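Local atomic coordinates of putative dehydratase (Mesorhizobium loti, PDB entry 2POZ), a protein that is of unknown specific function but belongs to the mandelate racemase/muconate lactonizing enzyme family of the enolase superfamily and probably acts as a lyase. Residues Tyr11-Val23 against Ala336-Glu348. Sequence-based numbering, arbitrary orientation.
Sequences YLLKSGRLHPVLV and AFKADDGYVEVLE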
# COMPACT_ATOMS: atom_id res chain seq x y z
N TYR A 11 -33.43 7.76 34.38
CA TYR A 11 -34.17 9.00 34.24
C TYR A 11 -34.07 9.54 32.82
O TYR A 11 -32.98 9.61 32.25
CB TYR A 11 -33.61 10.04 35.21
CG TYR A 11 -33.56 9.57 36.65
CD1 TYR A 11 -34.61 9.84 37.54
CD2 TYR A 11 -32.48 8.81 37.13
CE1 TYR A 11 -34.58 9.37 38.86
CE2 TYR A 11 -32.44 8.34 38.45
CZ TYR A 11 -33.50 8.62 39.30
OH TYR A 11 -33.48 8.15 40.60
N LEU A 12 -35.22 9.90 32.24
CA LEU A 12 -35.27 10.47 30.90
C LEU A 12 -35.82 11.88 31.09
O LEU A 12 -37.03 12.08 31.14
CB LEU A 12 -36.18 9.64 29.99
CG LEU A 12 -36.43 10.15 28.56
CD1 LEU A 12 -35.11 10.46 27.86
CD2 LEU A 12 -37.21 9.09 27.79
N LEU A 13 -34.93 12.85 31.20
CA LEU A 13 -35.34 14.22 31.43
C LEU A 13 -35.83 15.00 30.23
O LEU A 13 -35.59 14.66 29.08
CB LEU A 13 -34.19 15.02 32.05
CG LEU A 13 -33.88 14.93 33.54
CD1 LEU A 13 -33.46 13.53 33.91
CD2 LEU A 13 -32.77 15.92 33.87
N LYS A 14 -36.56 16.06 30.56
CA LYS A 14 -37.04 17.02 29.58
C LYS A 14 -36.36 18.24 30.18
O LYS A 14 -36.78 18.72 31.23
CB LYS A 14 -38.56 17.20 29.62
CG LYS A 14 -39.06 18.22 28.59
CD LYS A 14 -40.57 18.43 28.65
CE LYS A 14 -40.97 19.33 29.80
NZ LYS A 14 -42.40 19.74 29.71
N SER A 15 -35.29 18.69 29.56
CA SER A 15 -34.56 19.84 30.09
C SER A 15 -34.30 20.83 28.97
O SER A 15 -33.25 20.78 28.32
CB SER A 15 -33.24 19.37 30.70
OG SER A 15 -32.56 20.44 31.34
N GLY A 16 -35.25 21.73 28.75
CA GLY A 16 -35.10 22.70 27.68
C GLY A 16 -35.13 21.97 26.35
O GLY A 16 -35.98 21.11 26.13
N ARG A 17 -34.18 22.28 25.47
CA ARG A 17 -34.12 21.65 24.16
C ARG A 17 -33.49 20.25 24.20
O ARG A 17 -33.48 19.56 23.19
CB ARG A 17 -33.32 22.53 23.19
CG ARG A 17 -31.81 22.53 23.43
CD ARG A 17 -31.13 23.66 22.65
NE ARG A 17 -31.35 24.96 23.30
CZ ARG A 17 -31.21 26.14 22.70
NH1 ARG A 17 -30.85 26.21 21.42
NH2 ARG A 17 -31.41 27.26 23.39
N LEU A 18 -32.99 19.84 25.36
CA LEU A 18 -32.35 18.52 25.47
C LEU A 18 -33.18 17.50 26.25
O LEU A 18 -34.12 17.85 26.97
CB LEU A 18 -30.99 18.65 26.18
CG LEU A 18 -29.95 19.63 25.63
CD1 LEU A 18 -28.72 19.61 26.55
CD2 LEU A 18 -29.56 19.24 24.21
N HIS A 19 -32.83 16.23 26.09
CA HIS A 19 -33.48 15.14 26.80
C HIS A 19 -32.39 14.25 27.40
O HIS A 19 -32.14 13.14 26.93
CB HIS A 19 -34.42 14.34 25.89
CG HIS A 19 -33.87 14.02 24.54
ND1 HIS A 19 -32.83 13.14 24.34
CD2 HIS A 19 -34.25 14.43 23.30
CE1 HIS A 19 -32.59 13.01 23.05
NE2 HIS A 19 -33.44 13.79 22.39
N PRO A 20 -31.70 14.76 28.44
CA PRO A 20 -30.62 14.04 29.13
C PRO A 20 -31.14 12.71 29.66
O PRO A 20 -32.28 12.62 30.14
CB PRO A 20 -30.25 14.97 30.27
CG PRO A 20 -30.59 16.33 29.72
CD PRO A 20 -31.91 16.08 29.05
N VAL A 21 -30.32 11.68 29.55
CA VAL A 21 -30.67 10.35 30.02
C VAL A 21 -29.67 10.05 31.12
O VAL A 21 -28.46 10.03 30.87
CB VAL A 21 -30.55 9.31 28.88
CG1 VAL A 21 -30.92 7.92 29.39
CG2 VAL A 21 -31.49 9.71 27.73
N LEU A 22 -30.16 9.85 32.34
CA LEU A 22 -29.28 9.60 33.47
C LEU A 22 -29.54 8.26 34.13
O LEU A 22 -30.61 7.68 33.99
CB LEU A 22 -29.46 10.68 34.54
CG LEU A 22 -29.66 12.15 34.15
CD1 LEU A 22 -29.87 12.95 35.44
CD2 LEU A 22 -28.48 12.67 33.37
N VAL A 23 -28.53 7.78 34.85
CA VAL A 23 -28.64 6.53 35.57
C VAL A 23 -28.09 6.76 36.97
O VAL A 23 -27.15 7.53 37.17
CB VAL A 23 -27.84 5.39 34.88
CG1 VAL A 23 -26.34 5.67 34.94
CG2 VAL A 23 -28.15 4.05 35.56
N ALA A 336 -25.68 28.85 26.74
CA ALA A 336 -27.04 29.27 26.41
C ALA A 336 -28.14 28.26 26.78
O ALA A 336 -29.26 28.65 27.11
CB ALA A 336 -27.14 29.62 24.92
N PHE A 337 -27.82 26.97 26.73
CA PHE A 337 -28.79 25.92 27.05
C PHE A 337 -29.33 25.99 28.47
O PHE A 337 -30.47 25.58 28.74
CB PHE A 337 -28.18 24.54 26.81
CG PHE A 337 -27.95 24.22 25.35
CD1 PHE A 337 -27.96 25.22 24.38
CD2 PHE A 337 -27.71 22.91 24.95
CE1 PHE A 337 -27.75 24.93 23.04
CE2 PHE A 337 -27.49 22.60 23.61
CZ PHE A 337 -27.50 23.62 22.65
N LYS A 338 -28.53 26.51 29.39
CA LYS A 338 -28.94 26.62 30.78
C LYS A 338 -30.08 27.63 30.97
O LYS A 338 -30.72 27.64 32.02
CB LYS A 338 -27.75 27.00 31.65
CG LYS A 338 -26.92 25.80 32.16
CD LYS A 338 -26.33 24.98 31.03
CE LYS A 338 -25.31 23.96 31.55
NZ LYS A 338 -25.91 22.88 32.38
N ALA A 339 -30.33 28.46 29.96
CA ALA A 339 -31.38 29.48 30.04
C ALA A 339 -32.70 29.05 29.40
O ALA A 339 -33.69 29.78 29.47
CB ALA A 339 -30.88 30.78 29.39
N ASP A 340 -32.73 27.87 28.78
CA ASP A 340 -33.95 27.38 28.15
C ASP A 340 -35.07 27.29 29.18
O ASP A 340 -34.81 27.07 30.36
CB ASP A 340 -33.75 25.98 27.58
CG ASP A 340 -32.90 25.97 26.33
OD1 ASP A 340 -32.48 27.06 25.87
OD2 ASP A 340 -32.65 24.86 25.81
N ASP A 341 -36.31 27.45 28.73
CA ASP A 341 -37.44 27.32 29.64
C ASP A 341 -37.45 25.84 30.00
O ASP A 341 -37.23 25.00 29.13
CB ASP A 341 -38.77 27.66 28.97
CG ASP A 341 -38.82 29.06 28.41
OD1 ASP A 341 -38.20 29.96 28.99
OD2 ASP A 341 -39.51 29.24 27.40
N GLY A 342 -37.70 25.53 31.26
CA GLY A 342 -37.74 24.14 31.66
C GLY A 342 -36.38 23.48 31.88
O GLY A 342 -36.32 22.27 32.08
N TYR A 343 -35.30 24.26 31.81
CA TYR A 343 -33.98 23.69 32.05
C TYR A 343 -34.00 23.07 33.45
O TYR A 343 -34.51 23.67 34.39
CB TYR A 343 -32.89 24.76 32.01
CG TYR A 343 -31.57 24.30 32.61
CD1 TYR A 343 -30.76 23.37 31.96
CD2 TYR A 343 -31.16 24.77 33.86
CE1 TYR A 343 -29.57 22.92 32.53
CE2 TYR A 343 -29.97 24.32 34.45
CZ TYR A 343 -29.19 23.40 33.78
OH TYR A 343 -28.02 22.96 34.35
N VAL A 344 -33.44 21.87 33.57
CA VAL A 344 -33.39 21.18 34.85
C VAL A 344 -31.98 21.02 35.38
O VAL A 344 -31.15 20.33 34.78
CB VAL A 344 -34.03 19.77 34.75
CG1 VAL A 344 -33.88 19.03 36.09
CG2 VAL A 344 -35.49 19.90 34.37
N GLU A 345 -31.69 21.66 36.52
CA GLU A 345 -30.38 21.54 37.14
C GLU A 345 -30.36 20.21 37.90
O GLU A 345 -31.11 20.03 38.85
CB GLU A 345 -30.14 22.69 38.11
CG GLU A 345 -28.77 22.63 38.78
CD GLU A 345 -27.64 22.51 37.77
OE1 GLU A 345 -27.44 23.45 36.98
OE2 GLU A 345 -26.96 21.45 37.77
N VAL A 346 -29.51 19.29 37.47
CA VAL A 346 -29.43 17.97 38.11
C VAL A 346 -28.42 17.91 39.25
O VAL A 346 -28.42 16.96 40.03
CB VAL A 346 -29.06 16.87 37.08
CG1 VAL A 346 -30.06 16.87 35.92
CG2 VAL A 346 -27.64 17.09 36.56
N LEU A 347 -27.57 18.92 39.37
CA LEU A 347 -26.56 18.90 40.43
C LEU A 347 -26.78 19.94 41.50
O LEU A 347 -27.24 21.05 41.22
CB LEU A 347 -25.16 19.08 39.84
CG LEU A 347 -24.67 18.01 38.88
CD1 LEU A 347 -23.22 18.29 38.53
CD2 LEU A 347 -24.81 16.63 39.52
N GLU A 348 -26.44 19.58 42.73
CA GLU A 348 -26.57 20.50 43.84
C GLU A 348 -25.44 21.52 43.72
O GLU A 348 -25.60 22.69 44.07
CB GLU A 348 -26.45 19.74 45.16
CG GLU A 348 -26.95 20.51 46.35
CD GLU A 348 -28.45 20.70 46.30
OE1 GLU A 348 -29.18 19.68 46.41
OE2 GLU A 348 -28.90 21.86 46.15
O HOH W 1 -38.26 20.71 32.63
O HOH W 2 -31.22 22.68 27.87
O HOH W 3 -30.14 19.32 32.21
O HOH W 4 -37.97 22.02 29.01
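Arg17 grips Asp340 side-on: Arg17 NE donates to Asp340 OD2 at 2.8 Å and Arg17 NH2 to Asp340 OD1 at 2.7 Å, each carboxylate oxygen using its syn lone pair, with the two flat groups nearly coplanar. Asp340 OD2 also accepts from the backbone N of Arg17 (3.0 Å), on the anti side and tilted somewhat out of the carboxylate plane, so the carboxylate is held both by the side chain and by the main chain of one residue. A bend at chi3 (76°) lays the Arg17 chain over Phe337, where Arg17 CD stands 3.7 Å from the ring centroid in a CH-pi contact and the guanidinium lies nearly parallel to the ring, while Leu18 CD1 meets the ring's edge. Arg17 belongs to the type II' turn of the hairpin joining strands 5-12 and 21-27 in the N-terminal capping domain characteristic of the enolase superfamily; Asp340 lies in the loop that follows strand 331-333 of the C-terminal, barrel-type domain. Ser15 OG, turned opposite its own N (chi1 -174°), which brings it to Val344, takes the hydrogen of Val344 N at 2.8 Å in an almost straight bond (170°). Waters bridge further polar atoms: one donates to Lys14 O and Gly342 O, another accepts from Gly16 N and donates to Asp341 O, and a third links Ser15 OG with Val344 O. Toward the strands the contact turns apolar, Val346 CG1 packing against Leu13 CD2 (3.5 Å) and, tip to tip, Leu22 CD1.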